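Local coordinates for CELL WALL surface anchor family protein (Streptococcus pneumoniae, PDB 2WW8), which is a pneumococcal pilus adhesin, probably located at the pilus tip, that probably attaches to host cells through an integrin I-like domain, at residues I229-S234 against F383-G388; V291-G296 against G479-G484; K591-G596 against L666-D671. One frame throughout, in Å; residues are numbered along the deposited sequence.

Interaction 1. Residues I229-S234 against F383-G388; sequences ILLDNS and FHITDG. With MG (magnesium ion), chain B.
Ile229, Leu230 and Leu231 of strand 225-232 pair in parallel with Phe383, His384 and Ile385 of strand 379-386: the short strand axes lie 4.7 Å apart and 4° from each other, Leu230 bonds through both its N and its O, to Phe383 O and Ile385 N, and Asp232 N to Ile385 O continues the parallel pattern. On one face of the sheet Leu230 lays CD1 over the centre of the His384 ring, a CH-pi contact of 4.1 Å to the centroid, while Thr386 CG2 covers the opposite ring face; the His384 NE2 end is bound to Tyr275 OH. On the other face Leu231 CD1 reaches Ile385 CG2 at 3.9 Å, the two side chains running side by side; Ile229 and Ile385 of this face pack on Thr255 of helix 247-263. Where the strands end, Asp232 and Ser234 begin the DxSxS sequence of a von Willebrand factor A domain, and the geometry is that of its metal-ion-dependent adhesion site (MIDAS). Magnesium is held by Ser234 OG and Asp387 OD1, both at 2.2 Å, by three waters and by Ser236. Asp232 is second-shell: its CG stands anti to the backbone N (chi1 178°), which carries the carboxylate across to the other strand end. There Asp232 OD2 takes Thr386 OG1 at 2.9 Å on its anti lone pair, Asp387 N from above the carboxylate plane, and a metal-bound water. Asp232 OD1 accepts both Ser234 N, making an Asx turn, and Ser234 OG at 2.6 Å, so the same carboxylate fixes both metal-binding loops. Asp387 OD1 comes within 3.2 Å of Asp232 OD2, the carboxylate planes standing 88° apart; the nearby magnesium probably offsets this closeness of acceptors, and Arg247 forms a salt bridge with Asp387 OD2.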
ATOM      1  N   ILE A 229      -0.381  30.328  18.329  1.00 14.05           N
ATOM      2  CA  ILE A 229       0.112  30.962  17.067  1.00 15.67           C
ATOM      3  C   ILE A 229      -0.726  32.195  16.769  1.00 14.93           C
ATOM      4  O   ILE A 229      -1.956  32.081  16.757  1.00 14.04           O
ATOM      5  CB  ILE A 229       0.017  29.996  15.910  1.00 16.23           C
ATOM      6  CG1 ILE A 229       0.958  28.849  16.209  1.00 17.20           C
ATOM      7  CG2 ILE A 229       0.315  30.694  14.549  1.00 15.32           C
ATOM      8  CD1 ILE A 229       0.886  27.716  15.216  1.00 23.99           C
ATOM      9  N   LEU A 230      -0.093  33.349  16.592  1.00 14.69           N
ATOM     10  CA  LEU A 230      -0.851  34.549  16.258  1.00 13.54           C
ATOM     11  C   LEU A 230      -0.574  34.843  14.803  1.00 14.64           C
ATOM     12  O   LEU A 230       0.579  34.891  14.410  1.00 12.60           O
ATOM     13  CB  LEU A 230      -0.319  35.801  16.966  1.00 15.58           C
ATOM     14  CG  LEU A 230      -0.383  35.869  18.491  1.00 18.19           C
ATOM     15  CD1 LEU A 230       0.179  37.191  19.006  1.00 17.01           C
ATOM     16  CD2 LEU A 230      -1.870  35.770  18.842  1.00 19.57           C
ATOM     17  N   LEU A 231      -1.617  35.043  14.012  1.00 11.70           N
ATOM     18  CA  LEU A 231      -1.395  35.112  12.584  1.00 12.88           C
ATOM     19  C   LEU A 231      -2.112  36.368  12.016  1.00 13.71           C
ATOM     20  O   LEU A 231      -3.342  36.482  12.118  1.00 14.35           O
ATOM     21  CB  LEU A 231      -1.982  33.857  11.950  1.00 13.54           C
ATOM     22  CG  LEU A 231      -1.988  33.848  10.398  1.00 16.42           C
ATOM     23  CD1 LEU A 231      -0.575  34.020   9.811  1.00 15.55           C
ATOM     24  CD2 LEU A 231      -2.645  32.497   9.866  1.00 12.43           C
ATOM     25  N   ASP A 232      -1.325  37.298  11.495  1.00 13.41           N
ATOM     26  CA  ASP A 232      -1.817  38.528  10.845  1.00 14.02           C
ATOM     27  C   ASP A 232      -2.597  38.186   9.568  1.00 13.53           C
ATOM     28  O   ASP A 232      -2.113  37.488   8.660  1.00 13.62           O
ATOM     29  CB  ASP A 232      -0.562  39.442  10.669  1.00 13.69           C
ATOM     30  CG  ASP A 232      -0.810  40.788   9.971  1.00 17.80           C
ATOM     31  OD1 ASP A 232      -1.843  40.988   9.290  1.00 19.21           O
ATOM     32  OD2 ASP A 232       0.127  41.617  10.151  1.00 11.72           O
ATOM     33  N   ASN A 233      -3.855  38.636   9.503  1.00 11.46           N
ATOM     34  CA  ASN A 233      -4.681  38.436   8.291  1.00 12.06           C
ATOM     35  C   ASN A 233      -5.120  39.833   7.760  1.00 12.52           C
ATOM     36  O   ASN A 233      -6.220  39.968   7.198  1.00 14.02           O
ATOM     37  CB  ASN A 233      -5.878  37.521   8.575  1.00 11.17           C
ATOM     38  CG  ASN A 233      -6.602  37.004   7.307  1.00 14.88           C
ATOM     39  OD1 ASN A 233      -7.812  37.164   7.223  1.00 20.32           O
ATOM     40  ND2 ASN A 233      -5.902  36.451   6.343  1.00 14.29           N
ATOM     41  N   SER A 234      -4.280  40.859   7.951  1.00 12.63           N
ATOM     42  CA  SER A 234      -4.569  42.221   7.486  1.00 14.36           C
ATOM     43  C   SER A 234      -4.622  42.228   5.914  1.00 13.86           C
ATOM     44  O   SER A 234      -4.146  41.296   5.248  1.00 10.99           O
ATOM     45  CB  SER A 234      -3.534  43.231   8.025  1.00 15.95           C
ATOM     46  OG  SER A 234      -2.258  42.830   7.518  1.00 16.02           O
ATOM     47  N   PHE A 383       4.220  31.884  18.769  1.00 11.79           N
ATOM     48  CA  PHE A 383       4.748  32.184  17.422  1.00 12.18           C
ATOM     49  C   PHE A 383       3.836  33.269  16.776  1.00 11.96           C
ATOM     50  O   PHE A 383       2.652  33.063  16.573  1.00 12.17           O
ATOM     51  CB  PHE A 383       4.739  30.900  16.553  1.00  8.90           C
ATOM     52  CG  PHE A 383       5.784  29.899  16.918  1.00 11.69           C
ATOM     53  CD1 PHE A 383       7.056  29.984  16.370  1.00 14.61           C
ATOM     54  CD2 PHE A 383       5.478  28.841  17.796  1.00 14.25           C
ATOM     55  CE1 PHE A 383       8.025  29.016  16.711  1.00 14.27           C
ATOM     56  CE2 PHE A 383       6.423  27.898  18.121  1.00 15.04           C
ATOM     57  CZ  PHE A 383       7.698  27.967  17.586  1.00 15.28           C
ATOM     58  N   HIS A 384       4.395  34.416  16.463  1.00 11.29           N
ATOM     59  CA  HIS A 384       3.609  35.487  15.913  1.00 13.02           C
ATOM     60  C   HIS A 384       4.126  35.761  14.484  1.00 14.04           C
ATOM     61  O   HIS A 384       5.314  36.105  14.260  1.00 14.63           O
ATOM     62  CB  HIS A 384       3.913  36.703  16.746  1.00 15.25           C
ATOM     63  CG  HIS A 384       3.122  37.918  16.338  1.00 17.23           C
ATOM     64  ND1 HIS A 384       3.296  39.138  16.950  1.00 18.35           N
ATOM     65  CD2 HIS A 384       2.102  38.079  15.463  1.00 15.78           C
ATOM     66  CE1 HIS A 384       2.467  40.021  16.408  1.00 20.95           C
ATOM     67  NE2 HIS A 384       1.739  39.404  15.500  1.00 17.64           N
ATOM     68  N   ILE A 385       3.221  35.625  13.533  1.00 12.21           N
ATOM     69  CA  ILE A 385       3.555  35.866  12.143  1.00 13.64           C
ATOM     70  C   ILE A 385       2.834  37.172  11.773  1.00 15.88           C
ATOM     71  O   ILE A 385       1.591  37.281  11.866  1.00 13.90           O
ATOM     72  CB  ILE A 385       3.070  34.725  11.234  1.00 16.28           C
ATOM     73  CG1 ILE A 385       3.843  33.446  11.561  1.00 15.72           C
ATOM     74  CG2 ILE A 385       3.173  35.084   9.710  1.00 14.20           C
ATOM     75  CD1 ILE A 385       2.989  32.180  11.273  1.00 21.32           C
ATOM     76  N   THR A 386       3.605  38.156  11.321  1.00 14.10           N
ATOM     77  CA  THR A 386       2.925  39.400  10.943  1.00 15.54           C
ATOM     78  C   THR A 386       3.591  40.047   9.716  1.00 16.31           C
ATOM     79  O   THR A 386       4.795  39.798   9.478  1.00 14.86           O
ATOM     80  CB  THR A 386       2.910  40.357  12.162  1.00 17.46           C
ATOM     81  OG1 THR A 386       2.483  41.662  11.765  1.00 19.46           O
ATOM     82  CG2 THR A 386       4.249  40.435  12.847  1.00 16.72           C
ATOM     83  N   ASP A 387       2.847  40.903   8.996  1.00 15.62           N
ATOM     84  CA  ASP A 387       3.504  41.649   7.898  1.00 15.56           C
ATOM     85  C   ASP A 387       3.406  43.160   8.128  1.00 14.56           C
ATOM     86  O   ASP A 387       3.513  43.938   7.191  1.00 15.61           O
ATOM     87  CB  ASP A 387       2.975  41.249   6.525  1.00 12.75           C
ATOM     88  CG  ASP A 387       1.651  41.920   6.219  1.00 15.21           C
ATOM     89  OD1 ASP A 387       0.954  42.391   7.140  1.00 16.13           O
ATOM     90  OD2 ASP A 387       1.231  41.897   5.054  1.00 15.16           O
ATOM     91  N   GLY A 388       3.193  43.601   9.357  1.00 14.80           N
ATOM     92  CA  GLY A 388       3.163  45.055   9.561  1.00 15.56           C
ATOM     93  C   GLY A 388       3.127  45.541  10.994  1.00 16.09           C
ATOM     94  O   GLY A 388       2.708  44.843  11.919  1.00 17.03           O
TER
HETATM   95 MG    MG B1000      -0.470  44.049   7.235  1.00 21.09          MG
HETATM   96  O   HOH W   1      -0.183  44.072   9.300  1.00 16.77           O
HETATM   97  O   HOH W   2       1.150  45.230   6.622  1.00 19.78           O
HETATM   98  O   HOH W   3      -1.585  45.734   7.025  1.00 18.96           O

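Interaction 2. Residues V291-G296 against G479-G484; sequences VADKNG and GYAVIG
Asp293 OD2 receives the backbone N-H of Ala481 at 3.0 Å, the one direct hydrogen bond between 291-296 and 479-484. The N-H···O angle of 157° is fairly straight, and the donor arrives on the anti side of the oxygen, 29° out of the carboxylate plane. Asp293 OD2 also lies 3.4 Å from Tyr480 CA and 3.7 Å from Ala481 CB, so this oxygen rests against Tyr480 and Ala481. A single water adds a second link: it donates to Asp293 OD2 at 2.7 Å and to Gly479 O, and accepts from Asn295 ND2. Asn295 ND2 also meets Ala481 CB at 3.8 Å.

Behind these contacts, a type I turn from Asp293 to Gly296 closes a beta hairpin between strands 284-292 and 298-299. With CG between the backbone N and the carbonyl carbon (chi1 69°), Asp293 turns OD1 back over this turn, where it accepts from Lys297 N and, weakly, from Asn295 N; OD2 is directed across the contact. The two carboxylate oxygens thus divide the work between turn and partner loop. The other loop leaves helix 469-477 through a Schellman motif that ends at Gly479, and Ala481 centres an inverse gamma turn. Tyr480, between them, points its hydroxyl at Arg298 O in a hydrogen bond and meets Lys297 in a cation-pi contact, which ties the end of the helix to the far arm of the hairpin. Met475 of the helix and Leu299 of the hairpin both touch Tyr480.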
ATOM      1  N   VAL A 291     -13.067  60.723   8.344  1.00 14.01           N
ATOM      2  CA  VAL A 291     -12.405  61.933   8.847  1.00 14.66           C
ATOM      3  C   VAL A 291     -13.474  62.811   9.487  1.00 14.21           C
ATOM      4  O   VAL A 291     -14.546  62.319   9.846  1.00 14.13           O
ATOM      5  CB  VAL A 291     -11.670  62.610   7.728  1.00 16.01           C
ATOM      6  CG1 VAL A 291     -10.453  61.755   7.354  1.00 17.04           C
ATOM      7  CG2 VAL A 291     -12.629  62.953   6.528  1.00 12.57           C
ATOM      8  N   ALA A 292     -13.164  64.085   9.706  1.00 13.12           N
ATOM      9  CA  ALA A 292     -14.129  64.931  10.389  1.00 11.50           C
ATOM     10  C   ALA A 292     -13.994  66.353   9.830  1.00 11.71           C
ATOM     11  O   ALA A 292     -12.948  66.697   9.286  1.00 11.20           O
ATOM     12  CB  ALA A 292     -13.857  64.909  11.918  1.00 11.38           C
ATOM     13  N   ASP A 293     -15.017  67.177   9.985  1.00 11.04           N
ATOM     14  CA  ASP A 293     -14.827  68.561   9.612  1.00 12.58           C
ATOM     15  C   ASP A 293     -14.175  69.298  10.802  1.00 14.00           C
ATOM     16  O   ASP A 293     -13.848  68.688  11.828  1.00 12.43           O
ATOM     17  CB  ASP A 293     -16.132  69.243   9.179  1.00 13.02           C
ATOM     18  CG  ASP A 293     -17.153  69.473  10.312  1.00 14.04           C
ATOM     19  OD1 ASP A 293     -16.831  69.274  11.509  1.00 14.73           O
ATOM     20  OD2 ASP A 293     -18.286  69.875   9.944  1.00 13.27           O
ATOM     21  N   LYS A 294     -13.951  70.602  10.660  1.00 12.02           N
ATOM     22  CA  LYS A 294     -13.255  71.303  11.752  1.00 16.11           C
ATOM     23  C   LYS A 294     -14.011  71.418  13.114  1.00 16.82           C
ATOM     24  O   LYS A 294     -13.372  71.764  14.098  1.00 17.64           O
ATOM     25  CB  LYS A 294     -12.766  72.689  11.291  1.00 14.65           C
ATOM     26  CG  LYS A 294     -11.586  72.639  10.277  1.00 18.27           C
ATOM     27  CD  LYS A 294     -11.421  73.992   9.478  1.00 26.02           C
ATOM     28  CE  LYS A 294     -10.565  75.127  10.131  1.00 33.98           C
ATOM     29  NZ  LYS A 294      -9.254  74.566  10.571  1.00 41.31           N
ATOM     30  N   ASN A 295     -15.324  71.187  13.179  1.00 16.99           N
ATOM     31  CA  ASN A 295     -16.055  71.103  14.455  1.00 18.01           C
ATOM     32  C   ASN A 295     -16.157  69.656  14.962  1.00 17.48           C
ATOM     33  O   ASN A 295     -16.913  69.387  15.910  1.00 19.78           O
ATOM     34  CB  ASN A 295     -17.464  71.640  14.263  1.00 16.08           C
ATOM     35  CG  ASN A 295     -17.472  73.010  13.648  1.00 20.45           C
ATOM     36  OD1 ASN A 295     -16.710  73.878  14.071  1.00 25.39           O
ATOM     37  ND2 ASN A 295     -18.346  73.241  12.661  1.00 19.86           N
ATOM     38  N   GLY A 296     -15.440  68.738  14.324  1.00 15.97           N
ATOM     39  CA  GLY A 296     -15.456  67.315  14.629  1.00 14.91           C
ATOM     40  C   GLY A 296     -16.625  66.447  14.152  1.00 17.25           C
ATOM     41  O   GLY A 296     -16.751  65.296  14.541  1.00 16.61           O
ATOM     42  N   GLY A 479     -25.403  69.559   9.119  1.00 16.13           N
ATOM     43  CA  GLY A 479     -24.587  70.257  10.128  1.00 15.08           C
ATOM     44  C   GLY A 479     -23.086  70.374   9.851  1.00 14.50           C
ATOM     45  O   GLY A 479     -22.311  70.844  10.691  1.00 12.85           O
ATOM     46  N   TYR A 480     -22.657  70.005   8.643  1.00 12.29           N
ATOM     47  CA  TYR A 480     -21.265  70.215   8.272  1.00 10.70           C
ATOM     48  C   TYR A 480     -20.880  71.687   8.061  1.00 11.19           C
ATOM     49  O   TYR A 480     -21.678  72.546   7.656  1.00 12.68           O
ATOM     50  CB  TYR A 480     -20.951  69.381   7.032  1.00  8.83           C
ATOM     51  CG  TYR A 480     -21.068  67.887   7.244  1.00  7.82           C
ATOM     52  CD1 TYR A 480     -20.018  67.195   7.797  1.00  8.88           C
ATOM     53  CD2 TYR A 480     -22.146  67.160   6.797  1.00  8.66           C
ATOM     54  CE1 TYR A 480     -20.050  65.868   7.992  1.00 13.00           C
ATOM     55  CE2 TYR A 480     -22.201  65.757   6.956  1.00  8.28           C
ATOM     56  CZ  TYR A 480     -21.154  65.121   7.561  1.00 14.96           C
ATOM     57  OH  TYR A 480     -21.084  63.746   7.774  1.00 14.39           O
ATOM     58  N   ALA A 481     -19.604  71.963   8.313  1.00 13.41           N
ATOM     59  CA  ALA A 481     -19.066  73.306   8.108  1.00 13.31           C
ATOM     60  C   ALA A 481     -18.799  73.468   6.615  1.00 13.42           C
ATOM     61  O   ALA A 481     -17.644  73.428   6.166  1.00 16.12           O
ATOM     62  CB  ALA A 481     -17.745  73.433   8.937  1.00 13.51           C
ATOM     63  N   VAL A 482     -19.856  73.648   5.827  1.00 12.43           N
ATOM     64  CA  VAL A 482     -19.694  73.843   4.394  1.00 12.51           C
ATOM     65  C   VAL A 482     -19.321  75.305   4.050  1.00 10.80           C
ATOM     66  O   VAL A 482     -19.966  76.274   4.459  1.00 12.37           O
ATOM     67  CB  VAL A 482     -20.967  73.370   3.621  1.00 14.61           C
ATOM     68  CG1 VAL A 482     -20.602  73.114   2.171  1.00 15.34           C
ATOM     69  CG2 VAL A 482     -21.477  72.030   4.172  1.00 14.45           C
ATOM     70  N   ILE A 483     -18.283  75.504   3.262  1.00  8.41           N
ATOM     71  CA  ILE A 483     -17.983  76.835   2.745  1.00  9.39           C
ATOM     72  C   ILE A 483     -18.431  76.887   1.266  1.00  8.77           C
ATOM     73  O   ILE A 483     -18.092  75.994   0.496  1.00 11.35           O
ATOM     74  CB  ILE A 483     -16.479  77.158   2.891  1.00 11.15           C
ATOM     75  CG1 ILE A 483     -16.077  77.157   4.399  1.00 15.29           C
ATOM     76  CG2 ILE A 483     -16.110  78.487   2.170  1.00 12.02           C
ATOM     77  CD1 ILE A 483     -14.602  77.026   4.583  1.00 18.07           C
ATOM     78  N   GLY A 484     -19.243  77.855   0.910  1.00  6.74           N
ATOM     79  CA  GLY A 484     -19.623  78.022  -0.478  1.00  8.53           C
ATOM     80  C   GLY A 484     -21.080  78.407  -0.461  1.00  9.49           C
ATOM     81  O   GLY A 484     -21.511  79.073   0.485  1.00  7.66           O
TER
HETATM   82  O   HOH W   4     -19.899  70.880  11.806  1.00 12.91           O

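Interaction 3. Residues K591-G596 against L666-D671; sequences KSIENG and LYLGTD
Ile593 and Leu668 form an antiparallel hydrogen-bonded pair, satisfying each other's N-H and C=O: Leu668 N to Ile593 O is 3.0 Å and the return bond, Ile593 N to Leu668 O, a longer 3.3 Å. Past the bulge, Gly596 N gives to Leu666 O at 2.8 Å and Gly596 O accepts from Leu666 N at 3.0 Å, both donors lying in the carbonyl plane. Asn595 and Gly596 both face Leu666, a G1 beta bulge, with Asn595 at positive phi (53°). The bulge brings Asn595 N over the centre of the Tyr667 ring, 3.4 Å above its plane, while Glu594 OE2 sits at the ring edge. A water lies 2.6 Å from Tyr667 OH and gives a weak bond to Asn595 OD1. Lys591 runs its extended chain past Gly669, Lys591 CD 3.5 Å from Gly669 N, and Lys591 NZ forms a salt bridge with Glu672 OE1, which also accepts Gly669 N. Ser592 OG binds Glu186 O and Lys213 N. Within the Ig-like domain, strand 593-601 lies between strands 660-668 and 699-701, and Ile593 and Leu668 both pack against Val210 of strand 203-218.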
ATOM      1  N   LYS A 591      15.733  11.446  14.286  1.00 14.24           N
ATOM      2  CA  LYS A 591      14.996  10.524  13.435  1.00 12.45           C
ATOM      3  C   LYS A 591      14.885   9.185  14.161  1.00 12.82           C
ATOM      4  O   LYS A 591      15.791   8.862  14.936  1.00 12.97           O
ATOM      5  CB  LYS A 591      15.677  10.452  12.073  1.00 14.36           C
ATOM      6  CG  LYS A 591      15.657  11.837  11.466  1.00 14.78           C
ATOM      7  CD  LYS A 591      15.953  11.748  10.015  1.00 23.02           C
ATOM      8  CE  LYS A 591      15.984  13.173   9.469  1.00 27.74           C
ATOM      9  NZ  LYS A 591      16.178  13.031   8.006  1.00 26.22           N
ATOM     10  N   SER A 592      13.778   8.469  13.964  1.00 11.30           N
ATOM     11  CA  SER A 592      13.516   7.204  14.627  1.00 13.37           C
ATOM     12  C   SER A 592      14.313   6.045  14.016  1.00 14.04           C
ATOM     13  O   SER A 592      14.573   5.052  14.714  1.00 15.83           O
ATOM     14  CB  SER A 592      12.046   6.858  14.490  1.00 12.73           C
ATOM     15  OG  SER A 592      11.796   6.628  13.111  1.00 13.69           O
ATOM     16  N   ILE A 593      14.669   6.149  12.737  1.00 12.63           N
ATOM     17  CA  ILE A 593      15.478   5.117  12.070  1.00 14.73           C
ATOM     18  C   ILE A 593      16.854   5.711  11.832  1.00 14.86           C
ATOM     19  O   ILE A 593      17.025   6.678  11.091  1.00 14.47           O
ATOM     20  CB  ILE A 593      14.802   4.545  10.841  1.00 15.12           C
ATOM     21  CG1 ILE A 593      13.500   3.878  11.303  1.00 14.81           C
ATOM     22  CG2 ILE A 593      15.757   3.532  10.063  1.00 13.36           C
ATOM     23  CD1 ILE A 593      12.571   3.672  10.143  1.00 17.41           C
ATOM     24  N   GLU A 594      17.821   5.189  12.567  1.00 13.80           N
ATOM     25  CA  GLU A 594      19.134   5.773  12.494  1.00 14.43           C
ATOM     26  C   GLU A 594      20.224   4.677  12.380  1.00 12.17           C
ATOM     27  O   GLU A 594      20.508   4.021  13.363  1.00 11.87           O
ATOM     28  CB  GLU A 594      19.315   6.655  13.727  1.00 17.01           C
ATOM     29  CG  GLU A 594      20.774   6.975  13.784  1.00 20.87           C
ATOM     30  CD  GLU A 594      21.084   8.346  14.236  1.00 32.76           C
ATOM     31  OE1 GLU A 594      20.674   8.721  15.377  1.00 34.84           O
ATOM     32  OE2 GLU A 594      21.800   8.988  13.426  1.00 36.84           O
ATOM     33  N   ASN A 595      20.778   4.486  11.180  1.00 12.24           N
ATOM     34  CA  ASN A 595      21.640   3.369  10.756  1.00 12.41           C
ATOM     35  C   ASN A 595      20.845   2.112  11.113  1.00 14.84           C
ATOM     36  O   ASN A 595      21.349   1.240  11.829  1.00 13.87           O
ATOM     37  CB  ASN A 595      22.972   3.381  11.534  1.00 11.36           C
ATOM     38  CG  ASN A 595      23.982   2.432  10.938  1.00 15.31           C
ATOM     39  OD1 ASN A 595      23.878   2.040   9.789  1.00 16.96           O
ATOM     40  ND2 ASN A 595      24.955   2.020  11.737  1.00 18.23           N
ATOM     41  N   GLY A 596      19.582   2.095  10.684  1.00 12.38           N
ATOM     42  CA  GLY A 596      18.745   0.906  10.771  1.00 15.54           C
ATOM     43  C   GLY A 596      19.126  -0.190   9.785  1.00 15.79           C
ATOM     44  O   GLY A 596      19.740   0.101   8.735  1.00 17.21           O
ATOM     45  N   LEU A 666      20.199   2.597   7.065  1.00 11.63           N
ATOM     46  CA  LEU A 666      18.947   3.321   6.864  1.00 12.44           C
ATOM     47  C   LEU A 666      18.866   4.488   7.829  1.00 11.21           C
ATOM     48  O   LEU A 666      19.033   4.276   9.025  1.00 12.54           O
ATOM     49  CB  LEU A 666      17.724   2.423   7.180  1.00 12.20           C
ATOM     50  CG  LEU A 666      17.665   1.200   6.202  1.00 18.34           C
ATOM     51  CD1 LEU A 666      16.490   0.221   6.476  1.00 16.30           C
ATOM     52  CD2 LEU A 666      17.530   1.747   4.792  1.00 17.72           C
ATOM     53  N   TYR A 667      18.521   5.671   7.331  1.00 13.21           N
ATOM     54  CA  TYR A 667      18.347   6.894   8.130  1.00 12.90           C
ATOM     55  C   TYR A 667      17.066   7.568   7.636  1.00 13.49           C
ATOM     56  O   TYR A 667      17.078   8.087   6.521  1.00 14.26           O
ATOM     57  CB  TYR A 667      19.545   7.850   8.003  1.00 13.19           C
ATOM     58  CG  TYR A 667      20.894   7.309   8.485  1.00 12.81           C
ATOM     59  CD1 TYR A 667      21.639   6.401   7.689  1.00 15.64           C
ATOM     60  CD2 TYR A 667      21.423   7.709   9.713  1.00 11.29           C
ATOM     61  CE1 TYR A 667      22.845   5.922   8.129  1.00 14.11           C
ATOM     62  CE2 TYR A 667      22.686   7.244  10.158  1.00 14.25           C
ATOM     63  CZ  TYR A 667      23.358   6.329   9.346  1.00 14.55           C
ATOM     64  OH  TYR A 667      24.605   5.830   9.704  1.00 17.91           O
ATOM     65  N   LEU A 668      15.968   7.480   8.387  1.00 12.53           N
ATOM     66  CA  LEU A 668      14.641   7.922   7.951  1.00 13.80           C
ATOM     67  C   LEU A 668      13.858   8.594   9.061  1.00 13.09           C
ATOM     68  O   LEU A 668      13.765   8.071  10.214  1.00 10.95           O
ATOM     69  CB  LEU A 668      13.825   6.721   7.456  1.00 14.32           C
ATOM     70  CG  LEU A 668      14.527   5.939   6.342  1.00 19.04           C
ATOM     71  CD1 LEU A 668      13.969   4.526   6.256  1.00 14.15           C
ATOM     72  CD2 LEU A 668      14.420   6.691   5.004  1.00 19.10           C
ATOM     73  N   GLY A 669      13.340   9.763   8.676  1.00 11.76           N
ATOM     74  CA  GLY A 669      12.379  10.518   9.452  1.00 12.12           C
ATOM     75  C   GLY A 669      10.995  10.463   8.848  1.00 12.67           C
ATOM     76  O   GLY A 669      10.659   9.585   8.048  1.00 12.66           O
ATOM     77  N   THR A 670      10.163  11.394   9.280  1.00 14.41           N
ATOM     78  CA  THR A 670       8.765  11.423   8.860  1.00 15.97           C
ATOM     79  C   THR A 670       8.702  11.599   7.341  1.00 16.08           C
ATOM     80  O   THR A 670       9.449  12.402   6.810  1.00 17.47           O
ATOM     81  CB  THR A 670       8.108  12.633   9.590  1.00 15.97           C
ATOM     82  OG1 THR A 670       7.912  12.287  10.973  1.00 14.49           O
ATOM     83  CG2 THR A 670       6.778  13.030   8.946  1.00 16.87           C
ATOM     84  N   ASP A 671       7.847  10.874   6.638  1.00 16.91           N
ATOM     85  CA  ASP A 671       7.684  10.972   5.190  1.00 18.47           C
ATOM     86  C   ASP A 671       8.926  10.544   4.401  1.00 18.39           C
ATOM     87  O   ASP A 671       9.023  10.907   3.237  1.00 20.31           O
ATOM     88  CB  ASP A 671       7.177  12.345   4.709  1.00 20.25           C
ATOM     89  CG  ASP A 671       5.731  12.646   5.185  1.00 27.71           C
ATOM     90  OD1 ASP A 671       4.880  11.725   5.203  1.00 33.77           O
ATOM     91  OD2 ASP A 671       5.412  13.802   5.568  1.00 31.96           O
TER
HETATM   92  O   HOH W   5      25.915   4.217   8.128  1.00 15.52           O

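From the N terminus, interaction 1 opens at 229-234 and interaction 2 at 291-296; interaction 1 then closes at 383-388 and interaction 2 at 479-484, so their loops of 148 and 182 residues cross. Interaction 1 joins two strands of the parallel sheet at the metal site, whereas interaction 2 ties a hairpin inserted between strands 269-275 and 379-386 to the end of helix 469-477, itself inserted between 379-386 and 533-539. Their centres are 38 Å apart. Interaction 3 follows in series, closing a helix-free loop of 69 residues and joining strands 593-601 and 660-668 of the Ig-like domain; its centre lies 34 Å from that of interaction 1 and 72 Å from that of interaction 2.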